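Side-chain contacts in enterobactin synthetase component F-related protein (Vibrio cholerae serotype O1, PDB 4OXI), which probably activates glycine with ATP as an adenylation enzyme of a lipopolysaccharide-modifying pathway, and holds glycyl-adenosine-5'-phosphate in its pocket: residues A[58-63]-A[76-81]; A[177-182]-A[191-196]; A[292-297]-A[310-315]; A[401-406]-A[438-443]. One frame throughout, in Å; residues are numbered along the deposited sequence.

Contact 1 (A[58-63]-A[76-81])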
# COMPACT_ATOMS: atom_id res chain seq x y z
N ALA A 58 -17.50 -9.30 -15.15
CA ALA A 58 -18.68 -10.15 -14.90
C ALA A 58 -19.30 -9.87 -13.54
O ALA A 58 -20.51 -9.78 -13.42
CB ALA A 58 -18.31 -11.63 -15.04
N ALA A 59 -18.45 -9.73 -12.51
CA ALA A 59 -18.91 -9.42 -11.16
C ALA A 59 -19.72 -8.13 -11.09
O ALA A 59 -20.71 -8.04 -10.37
CB ALA A 59 -17.72 -9.36 -10.19
N ILE A 60 -19.28 -7.12 -11.84
CA ILE A 60 -19.99 -5.85 -11.89
C ILE A 60 -21.39 -6.05 -12.47
O ILE A 60 -22.37 -5.53 -11.94
CB ILE A 60 -19.21 -4.81 -12.73
CG1 ILE A 60 -17.89 -4.46 -12.04
CG2 ILE A 60 -20.04 -3.56 -12.95
CD1 ILE A 60 -17.00 -3.56 -12.87
N GLN A 61 -21.48 -6.83 -13.54
CA GLN A 61 -22.75 -7.10 -14.20
C GLN A 61 -23.68 -7.91 -13.31
O GLN A 61 -24.85 -7.58 -13.15
CB GLN A 61 -22.53 -7.86 -15.50
CG GLN A 61 -21.83 -7.08 -16.59
CD GLN A 61 -21.60 -7.90 -17.86
OE1 GLN A 61 -21.11 -9.04 -17.80
NE2 GLN A 61 -21.95 -7.33 -19.01
N ALA A 62 -23.13 -8.98 -12.75
CA ALA A 62 -23.92 -9.89 -11.93
C ALA A 62 -24.44 -9.21 -10.66
O ALA A 62 -25.45 -9.63 -10.11
CB ALA A 62 -23.09 -11.11 -11.56
N ASN A 63 -23.76 -8.17 -10.19
CA ASN A 63 -24.18 -7.53 -8.94
C ASN A 63 -24.52 -6.05 -9.10
O ASN A 63 -24.38 -5.29 -8.15
CB ASN A 63 -23.12 -7.71 -7.86
CG ASN A 63 -22.81 -9.17 -7.59
OD1 ASN A 63 -23.52 -9.83 -6.84
ND2 ASN A 63 -21.73 -9.67 -8.20
N TYR A 76 -23.26 3.14 -2.35
CA TYR A 76 -23.36 3.24 -3.80
C TYR A 76 -23.38 1.85 -4.38
O TYR A 76 -22.54 1.00 -4.03
CB TYR A 76 -22.18 4.04 -4.39
CG TYR A 76 -22.02 5.42 -3.79
CD1 TYR A 76 -22.60 6.54 -4.38
CD2 TYR A 76 -21.32 5.61 -2.61
CE1 TYR A 76 -22.47 7.80 -3.82
CE2 TYR A 76 -21.18 6.86 -2.04
CZ TYR A 76 -21.76 7.96 -2.65
OH TYR A 76 -21.62 9.21 -2.09
N THR A 77 -24.35 1.58 -5.26
CA THR A 77 -24.44 0.27 -5.90
C THR A 77 -23.38 0.08 -6.99
O THR A 77 -22.74 1.05 -7.41
CB THR A 77 -25.80 0.08 -6.57
OG1 THR A 77 -25.94 1.07 -7.58
CG2 THR A 77 -26.96 0.23 -5.55
N TYR A 78 -23.21 -1.15 -7.46
CA TYR A 78 -22.30 -1.42 -8.57
C TYR A 78 -22.67 -0.59 -9.79
O TYR A 78 -21.80 -0.09 -10.50
CB TYR A 78 -22.24 -2.93 -8.88
CG TYR A 78 -21.21 -3.60 -8.01
CD1 TYR A 78 -21.56 -4.12 -6.77
CD2 TYR A 78 -19.88 -3.64 -8.40
CE1 TYR A 78 -20.59 -4.69 -5.94
CE2 TYR A 78 -18.93 -4.21 -7.59
CZ TYR A 78 -19.27 -4.72 -6.37
OH TYR A 78 -18.28 -5.26 -5.59
N GLN A 79 -23.97 -0.39 -10.00
CA GLN A 79 -24.44 0.36 -11.15
C GLN A 79 -24.07 1.82 -10.99
O GLN A 79 -23.61 2.47 -11.95
CB GLN A 79 -25.96 0.21 -11.30
CG GLN A 79 -26.56 0.99 -12.48
CD GLN A 79 -26.16 0.43 -13.84
OE1 GLN A 79 -26.32 -0.76 -14.11
NE2 GLN A 79 -25.61 1.29 -14.69
N GLU A 80 -24.27 2.36 -9.80
CA GLU A 80 -23.94 3.76 -9.57
C GLU A 80 -22.43 3.99 -9.66
O GLU A 80 -22.00 5.00 -10.20
CB GLU A 80 -24.47 4.22 -8.21
CG GLU A 80 -26.00 4.31 -8.13
CD GLU A 80 -26.52 4.37 -6.69
OE1 GLU A 80 -25.77 4.00 -5.75
OE2 GLU A 80 -27.68 4.77 -6.50
N MET A 81 -21.63 3.07 -9.13
CA MET A 81 -20.18 3.20 -9.21
C MET A 81 -19.72 3.06 -10.67
O MET A 81 -18.79 3.74 -11.11
CB MET A 81 -19.47 2.15 -8.34
CG MET A 81 -19.59 2.40 -6.83
SD MET A 81 -18.88 4.00 -6.34
CE MET A 81 -17.18 3.80 -6.89
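The last turns of helix 51-62 come nearest the start of helix 78-95 at Ile60 and Tyr78, whose CA atoms lie 6.0 Å apart, and no hydrogen bond joins the two segments. Tyr78, buried, supplies most of the contact, its side chain meeting both Ile60 and Asn63. Its CB rests 3.3 Å from Asn63 O, and the same carbonyl oxygen lies obliquely by the ring, 3.4 Å from CD1. At the other rim CD2 stands 4.2 Å from Ile60 CG1. The phenol OH reaches past both segments to Ala281 O, so tyrosine suits this buried site: its ring packs against its neighbours and its hydroxyl is satisfied. Asn63, the first residue to leave the helix, turns its side chain back: with CG beside the backbone N (chi1 -57°), ND2 donates to Ala59 O at 2.9 Å, on a lone pair in the carbonyl plane. That bond ties down the helix end while CB faces the Tyr78 ring. Across the gap, Thr77 OG1 accepts from Glu80 N at 3.1 Å, and Glu80 OE1 receives Thr77 N from above its carboxylate plane. This reciprocal pair is a capping box, the classic N-terminal start of a helix, here directly after strand 74-77.

Contact 2 (A[177-182]-A[191-196])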
# COMPACT_ATOMS: atom_id res chain seq x y z
N VAL A 177 -18.89 19.07 -6.88
CA VAL A 177 -17.81 19.93 -6.42
C VAL A 177 -17.85 21.27 -7.15
O VAL A 177 -17.79 21.31 -8.38
CB VAL A 177 -16.45 19.27 -6.65
CG1 VAL A 177 -15.35 20.18 -6.17
CG2 VAL A 177 -16.38 17.93 -5.94
N ASP A 178 -17.96 22.36 -6.40
CA ASP A 178 -18.03 23.67 -7.03
C ASP A 178 -16.62 24.15 -7.34
O ASP A 178 -15.89 24.59 -6.46
CB ASP A 178 -18.77 24.69 -6.15
CG ASP A 178 -18.97 26.04 -6.86
OD1 ASP A 178 -18.88 26.09 -8.11
OD2 ASP A 178 -19.22 27.05 -6.17
N VAL A 179 -16.23 24.03 -8.61
CA VAL A 179 -14.88 24.39 -9.03
C VAL A 179 -14.86 25.78 -9.68
O VAL A 179 -13.80 26.28 -10.04
CB VAL A 179 -14.26 23.31 -9.97
CG1 VAL A 179 -14.08 22.00 -9.23
CG2 VAL A 179 -15.12 23.10 -11.22
N GLU A 180 -16.03 26.40 -9.79
CA GLU A 180 -16.16 27.71 -10.42
C GLU A 180 -15.25 28.81 -9.88
O GLU A 180 -14.59 29.49 -10.67
CB GLU A 180 -17.62 28.18 -10.46
CG GLU A 180 -18.36 27.72 -11.71
CD GLU A 180 -17.63 28.09 -13.00
OE1 GLU A 180 -17.17 29.26 -13.14
OE2 GLU A 180 -17.51 27.21 -13.88
N PRO A 181 -15.18 29.00 -8.55
CA PRO A 181 -14.25 30.03 -8.08
C PRO A 181 -12.80 29.74 -8.45
O PRO A 181 -12.08 30.68 -8.83
CB PRO A 181 -14.42 29.98 -6.56
CG PRO A 181 -15.79 29.46 -6.34
CD PRO A 181 -16.01 28.46 -7.45
N LEU A 182 -12.36 28.49 -8.35
CA LEU A 182 -10.97 28.18 -8.66
C LEU A 182 -10.77 28.30 -10.16
O LEU A 182 -9.71 28.72 -10.61
CB LEU A 182 -10.57 26.79 -8.16
CG LEU A 182 -10.35 26.67 -6.65
CD1 LEU A 182 -10.37 25.22 -6.24
CD2 LEU A 182 -9.03 27.27 -6.26
N PHE A 191 -10.09 23.22 -15.63
CA PHE A 191 -10.96 22.45 -14.75
C PHE A 191 -12.02 21.74 -15.54
O PHE A 191 -12.73 22.36 -16.34
CB PHE A 191 -11.62 23.38 -13.73
CG PHE A 191 -10.66 23.93 -12.73
CD1 PHE A 191 -10.52 23.32 -11.49
CD2 PHE A 191 -9.85 25.01 -13.05
CE1 PHE A 191 -9.62 23.81 -10.58
CE2 PHE A 191 -8.95 25.50 -12.15
CZ PHE A 191 -8.83 24.90 -10.90
N HIS A 192 -12.13 20.43 -15.32
CA HIS A 192 -13.05 19.60 -16.07
C HIS A 192 -14.12 19.07 -15.13
O HIS A 192 -13.84 18.23 -14.26
CB HIS A 192 -12.32 18.41 -16.71
CG HIS A 192 -11.28 18.78 -17.73
ND1 HIS A 192 -11.57 19.01 -19.06
CD2 HIS A 192 -9.93 18.89 -17.62
CE1 HIS A 192 -10.46 19.28 -19.72
NE2 HIS A 192 -9.45 19.22 -18.87
N THR A 193 -15.35 19.54 -15.28
CA THR A 193 -16.44 18.88 -14.58
C THR A 193 -16.98 17.79 -15.49
O THR A 193 -17.37 18.05 -16.62
CB THR A 193 -17.55 19.84 -14.15
OG1 THR A 193 -17.00 20.84 -13.28
CG2 THR A 193 -18.65 19.08 -13.41
N VAL A 194 -16.95 16.55 -15.01
CA VAL A 194 -17.38 15.42 -15.82
C VAL A 194 -18.79 15.03 -15.40
O VAL A 194 -19.01 14.66 -14.26
CB VAL A 194 -16.44 14.21 -15.65
CG1 VAL A 194 -16.89 13.07 -16.55
CG2 VAL A 194 -15.00 14.61 -15.97
N GLN A 195 -19.74 15.14 -16.32
CA GLN A 195 -21.10 14.74 -16.02
C GLN A 195 -21.18 13.23 -15.87
O GLN A 195 -20.42 12.49 -16.51
CB GLN A 195 -22.08 15.25 -17.10
CG GLN A 195 -22.22 16.79 -17.15
CD GLN A 195 -22.49 17.41 -15.77
OE1 GLN A 195 -23.21 16.85 -14.95
NE2 GLN A 195 -21.90 18.58 -15.52
N ILE A 196 -22.07 12.77 -15.01
CA ILE A 196 -22.26 11.35 -14.80
C ILE A 196 -23.37 10.88 -15.74
O ILE A 196 -24.50 11.31 -15.63
CB ILE A 196 -22.66 11.04 -13.35
CG1 ILE A 196 -21.59 11.54 -12.38
CG2 ILE A 196 -22.85 9.55 -13.14
CD1 ILE A 196 -22.01 11.39 -10.92
O HOH W 1 -17.24 19.93 -10.45
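This is a partly buried apolar contact within a beta-alpha-beta unit, where the loop leading into helix 180-185 and the helix's first turn lie against strand 190-193. Phe191 carries the largest share. Its CD1 sits 4.0 Å from Val179 CB, and at the far end of the ring CZ lies 3.8 Å from Leu182 CB. Leu182 O also comes near, 3.6 Å from CE2, approaching the ring obliquely. A flat aromatic suits this place because it can touch two aliphatic side chains three residues apart, one just before the helix and one in its first turn, while Leu158 and Leu162 of helix 155-164 add further apolar neighbours. Strand 190-193 is an edge strand of a five-stranded parallel sheet, and helix 180-185 is the crossover connecting it to its neighbour, strand 170-173. With Val179 CG1 anti to the carbonyl carbon (chi1 -65°), CG2 falls between the backbone N and the carbonyl carbon and meets Thr193 OG1 at 3.6 Å. Threonine fits this partly exposed place because its hydroxyl can serve water as well. A water accepts from Thr193 OG1 at 3.0 Å and appears to donate to Val177 O over a rather short distance, bridging the two segments.

Contact 3 (A[292-297]-A[310-315])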
# COMPACT_ATOMS: atom_id res chain seq x y z
N LEU A 292 -8.48 4.66 14.49
CA LEU A 292 -8.02 4.40 15.85
C LEU A 292 -8.99 3.54 16.65
O LEU A 292 -8.69 3.16 17.78
CB LEU A 292 -7.69 5.71 16.58
CG LEU A 292 -6.42 6.39 16.06
CD1 LEU A 292 -6.05 7.58 16.92
CD2 LEU A 292 -5.28 5.39 16.00
N SER A 293 -10.14 3.20 16.06
CA SER A 293 -11.02 2.21 16.68
C SER A 293 -11.44 1.12 15.68
O SER A 293 -12.60 1.06 15.26
CB SER A 293 -12.24 2.90 17.28
OG SER A 293 -12.82 3.77 16.34
N PRO A 294 -10.49 0.26 15.30
CA PRO A 294 -10.78 -0.69 14.22
C PRO A 294 -11.78 -1.78 14.61
O PRO A 294 -12.66 -2.10 13.81
CB PRO A 294 -9.40 -1.28 13.90
CG PRO A 294 -8.63 -1.13 15.18
CD PRO A 294 -9.10 0.17 15.77
N ALA A 295 -11.65 -2.33 15.81
CA ALA A 295 -12.58 -3.36 16.26
C ALA A 295 -14.01 -2.84 16.35
O ALA A 295 -14.96 -3.52 15.94
CB ALA A 295 -12.12 -3.93 17.60
N GLU A 296 -14.18 -1.64 16.89
CA GLU A 296 -15.51 -1.03 16.90
C GLU A 296 -16.05 -0.81 15.49
O GLU A 296 -17.25 -0.99 15.25
CB GLU A 296 -15.51 0.30 17.65
CG GLU A 296 -15.18 0.19 19.12
CD GLU A 296 -13.72 0.48 19.40
OE1 GLU A 296 -13.44 1.29 20.32
OE2 GLU A 296 -12.85 -0.08 18.70
N PHE A 297 -15.19 -0.41 14.56
CA PHE A 297 -15.64 -0.23 13.18
C PHE A 297 -16.12 -1.58 12.61
O PHE A 297 -17.19 -1.67 12.02
CB PHE A 297 -14.54 0.39 12.31
CG PHE A 297 -15.01 0.79 10.93
CD1 PHE A 297 -14.81 -0.04 9.84
CD2 PHE A 297 -15.66 2.00 10.72
CE1 PHE A 297 -15.25 0.33 8.58
CE2 PHE A 297 -16.11 2.37 9.47
CZ PHE A 297 -15.91 1.54 8.39
N PRO A 310 -0.48 -5.45 11.42
CA PRO A 310 -0.89 -6.10 12.68
C PRO A 310 -0.87 -5.16 13.90
O PRO A 310 -1.29 -5.57 14.98
CB PRO A 310 0.15 -7.21 12.84
CG PRO A 310 1.34 -6.75 12.05
CD PRO A 310 0.76 -6.03 10.88
N THR A 311 -0.40 -3.93 13.72
CA THR A 311 -0.48 -2.90 14.76
C THR A 311 -1.93 -2.75 15.20
O THR A 311 -2.22 -2.46 16.36
CB THR A 311 0.00 -1.54 14.21
OG1 THR A 311 1.40 -1.61 13.94
CG2 THR A 311 -0.22 -0.44 15.22
N VAL A 312 -2.83 -2.94 14.26
CA VAL A 312 -4.25 -2.80 14.54
C VAL A 312 -4.69 -3.70 15.71
O VAL A 312 -5.54 -3.30 16.51
CB VAL A 312 -5.07 -3.04 13.27
CG1 VAL A 312 -6.48 -3.51 13.58
CG2 VAL A 312 -5.09 -1.75 12.44
N ILE A 313 -4.08 -4.88 15.83
CA ILE A 313 -4.43 -5.81 16.90
C ILE A 313 -4.00 -5.26 18.25
O ILE A 313 -4.74 -5.35 19.23
CB ILE A 313 -3.76 -7.18 16.72
CG1 ILE A 313 -4.11 -7.77 15.34
CG2 ILE A 313 -4.19 -8.13 17.84
CD1 ILE A 313 -3.22 -8.97 14.95
N GLU A 314 -2.80 -4.68 18.30
CA GLU A 314 -2.30 -4.12 19.55
C GLU A 314 -3.18 -2.98 20.01
O GLU A 314 -3.52 -2.88 21.19
CB GLU A 314 -0.87 -3.63 19.37
CG GLU A 314 0.15 -4.74 19.41
CD GLU A 314 1.54 -4.21 19.68
OE1 GLU A 314 2.29 -4.85 20.46
OE2 GLU A 314 1.88 -3.15 19.11
N LEU A 315 -3.53 -2.13 19.06
CA LEU A 315 -4.42 -1.00 19.33
C LEU A 315 -5.77 -1.46 19.87
O LEU A 315 -6.28 -0.91 20.85
CB LEU A 315 -4.61 -0.19 18.06
CG LEU A 315 -5.61 0.96 18.12
CD1 LEU A 315 -5.28 1.92 19.26
CD2 LEU A 315 -5.60 1.69 16.80
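Leu315 reaches from helix 311-318 toward the loop ahead of helix 294-301, and its CB points across the gap. From CB the chain runs to CG anti to the backbone N (chi1 175°), which carries the branch point to 3.8 Å from Leu292 O. Methyl CD2 does most of the touching: it lies 3.6 Å from Leu292 O, 3.8 Å from the Leu292 CD2 methyl and 4.0 Å from Pro294 CD. A branched leucine is apt here: CD2 meets the leucine tip and the proline ring while CD1 stays by the carbonyl oxygen. The two leucine side chains cross at about a right angle. Strand 305-308, an edge of a mixed five-stranded sheet, lies between the two helices in the chain, and its Trp306 touches Pro294 and Val312 alike. Pro294 opens the first helix, where the N-H groups of the first turn have no helix carbonyl to donate to, so proline's missing N-H is no loss. Its buried ring presents CG to Val312 CG1 at 3.6 Å, with CB nearly as close, the two side chains sliding past each other in opposite directions. Val312, short and beta-branched, packs CG1 directly on the proline ring; Trp348 of helix 342-352 also meets it.

Contact 4 (A[401-406]-A[438-443]); sequences GELMRF and AFFQHE
Leu403 and His442 bury most of the surface between these two segments, which belong to one antiparallel sheet without being direct partners in it. The CA atoms of the pair stand 9.5 Å apart, too far for backbone bonding, so side chains alone span the distance. They come from opposite directions. Leu403 CG is anti to the backbone N (chi1 -170°), which extends the isobutyl group toward the second strand, and its CD1 settles over the middle of the imidazole, 3.9 Å from the ring centroid and 8° off the normal. This is a CH-pi contact of a methyl with a ring face. The second methyl, CD2, lies farther along the ring, 4.0 Å from His442 NE2. Leucine suits the place because its forked tip can cover a flat ring, and histidine because it offers such a surface while remaining tolerable in a partly exposed position. Glu443 CG lies against the opposite face of the imidazole, toward its rim, so the ring is held between two aliphatic groups. Leu418 of strand 416-419 touches both Leu403 and Phe440, and so joins the two sides of the contact. Phe440 takes the smaller share, and its ring is turned differently from that of His442 with respect to the leucine: CD1 of Leu403 meets it at the edge, near its plane, 4.2 Å from Phe440 CZ.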
# COMPACT_ATOMS: atom_id res chain seq x y z
N GLY A 401 26.81 -16.65 -0.31
CA GLY A 401 26.43 -16.20 -1.63
C GLY A 401 25.89 -17.32 -2.51
O GLY A 401 25.84 -17.18 -3.73
N GLU A 402 25.50 -18.42 -1.90
CA GLU A 402 24.87 -19.51 -2.64
C GLU A 402 23.37 -19.25 -2.83
O GLU A 402 22.62 -19.16 -1.85
CB GLU A 402 25.09 -20.85 -1.93
CG GLU A 402 24.39 -22.04 -2.61
CD GLU A 402 24.49 -23.34 -1.81
OE1 GLU A 402 24.21 -23.32 -0.59
OE2 GLU A 402 24.84 -24.38 -2.42
N LEU A 403 22.94 -19.12 -4.09
CA LEU A 403 21.53 -18.96 -4.40
C LEU A 403 20.86 -20.33 -4.41
O LEU A 403 21.35 -21.26 -5.04
CB LEU A 403 21.35 -18.29 -5.76
CG LEU A 403 19.93 -17.83 -6.14
CD1 LEU A 403 19.98 -16.61 -7.03
CD2 LEU A 403 19.14 -18.92 -6.83
N MET A 404 19.74 -20.44 -3.72
CA MET A 404 19.05 -21.71 -3.57
C MET A 404 17.53 -21.53 -3.78
O MET A 404 16.88 -20.78 -3.04
CB MET A 404 19.32 -22.25 -2.16
CG MET A 404 18.60 -23.53 -1.85
SD MET A 404 19.54 -24.98 -2.34
CE MET A 404 20.83 -24.95 -1.10
N ARG A 405 16.97 -22.19 -4.79
CA ARG A 405 15.52 -22.15 -5.01
C ARG A 405 14.83 -22.71 -3.76
O ARG A 405 15.37 -23.59 -3.10
CB ARG A 405 15.11 -22.96 -6.25
CG ARG A 405 15.82 -22.59 -7.55
CD ARG A 405 15.51 -21.16 -7.95
NE ARG A 405 14.13 -21.04 -8.41
CZ ARG A 405 13.79 -20.97 -9.69
NH1 ARG A 405 14.72 -20.99 -10.64
NH2 ARG A 405 12.51 -20.87 -10.03
N PHE A 406 13.65 -22.19 -3.44
CA PHE A 406 12.96 -22.56 -2.22
C PHE A 406 12.62 -24.06 -2.15
O PHE A 406 12.69 -24.68 -1.09
CB PHE A 406 11.68 -21.72 -2.07
CG PHE A 406 10.76 -22.19 -0.98
CD1 PHE A 406 10.96 -21.77 0.32
CD2 PHE A 406 9.71 -23.04 -1.25
CE1 PHE A 406 10.12 -22.19 1.34
CE2 PHE A 406 8.86 -23.47 -0.23
CZ PHE A 406 9.07 -23.04 1.06
N ALA A 438 19.14 -3.66 -6.79
CA ALA A 438 18.11 -4.49 -6.17
C ALA A 438 17.64 -5.63 -7.08
O ALA A 438 17.20 -6.68 -6.60
CB ALA A 438 16.93 -3.65 -5.72
N PHE A 439 17.74 -5.43 -8.39
CA PHE A 439 17.25 -6.39 -9.35
C PHE A 439 18.44 -6.97 -10.12
O PHE A 439 19.39 -6.25 -10.41
CB PHE A 439 16.29 -5.72 -10.34
CG PHE A 439 15.04 -5.17 -9.71
CD1 PHE A 439 13.82 -5.82 -9.88
CD2 PHE A 439 15.07 -3.99 -8.97
CE1 PHE A 439 12.66 -5.31 -9.32
CE2 PHE A 439 13.92 -3.49 -8.40
CZ PHE A 439 12.71 -4.15 -8.58
N PHE A 440 18.39 -8.27 -10.43
CA PHE A 440 19.46 -8.89 -11.20
C PHE A 440 18.95 -10.13 -11.94
O PHE A 440 17.95 -10.73 -11.55
CB PHE A 440 20.64 -9.26 -10.32
CG PHE A 440 20.35 -10.37 -9.35
CD1 PHE A 440 19.76 -10.09 -8.13
CD2 PHE A 440 20.66 -11.68 -9.65
CE1 PHE A 440 19.48 -11.11 -7.23
CE2 PHE A 440 20.39 -12.71 -8.75
CZ PHE A 440 19.80 -12.43 -7.54
N GLN A 441 19.64 -10.48 -13.02
CA GLN A 441 19.28 -11.66 -13.81
C GLN A 441 20.01 -12.87 -13.29
O GLN A 441 21.13 -12.76 -12.79
CB GLN A 441 19.64 -11.45 -15.27
CG GLN A 441 18.70 -10.52 -16.00
CD GLN A 441 17.40 -11.20 -16.34
OE1 GLN A 441 17.32 -12.44 -16.35
NE2 GLN A 441 16.36 -10.41 -16.62
N HIS A 442 19.38 -14.03 -13.40
CA HIS A 442 20.04 -15.25 -13.00
C HIS A 442 19.38 -16.42 -13.69
O HIS A 442 18.22 -16.73 -13.42
CB HIS A 442 19.96 -15.42 -11.49
CG HIS A 442 20.61 -16.67 -10.99
ND1 HIS A 442 21.95 -16.75 -10.70
CD2 HIS A 442 20.09 -17.90 -10.73
CE1 HIS A 442 22.24 -17.97 -10.28
NE2 HIS A 442 21.13 -18.69 -10.29
N GLU A 443 20.13 -17.05 -14.59
CA GLU A 443 19.65 -18.20 -15.35
C GLU A 443 18.24 -17.99 -15.90
O GLU A 443 17.31 -18.75 -15.57
CB GLU A 443 19.73 -19.48 -14.51
CG GLU A 443 21.15 -19.81 -14.07
CD GLU A 443 21.22 -21.01 -13.13
OE1 GLU A 443 20.17 -21.62 -12.86
OE2 GLU A 443 22.34 -21.33 -12.67

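How the contacts relate
Contact 1 is the buried one of the four, contacts 2 and 3 are partly buried, and contact 4 lies at the surface. No two of them hold the same pair of elements, although helix 78-95, which begins in contact 1, also touches Val194 and Ile196 from contact 2; nearest atoms of these two contacts are about 5 Å apart. Contacts 2 and 4 sit on opposite sides of the chain's centre, their own centres 51 Å apart. No direct hydrogen bond crosses any of the four. Contacts 1 and 2 each use one aromatic ring against helix or loop, the side chains that meet in contact 3 are all aliphatic, and contact 4 sets a methyl on imidazole. Only contact 2 includes a bridging water.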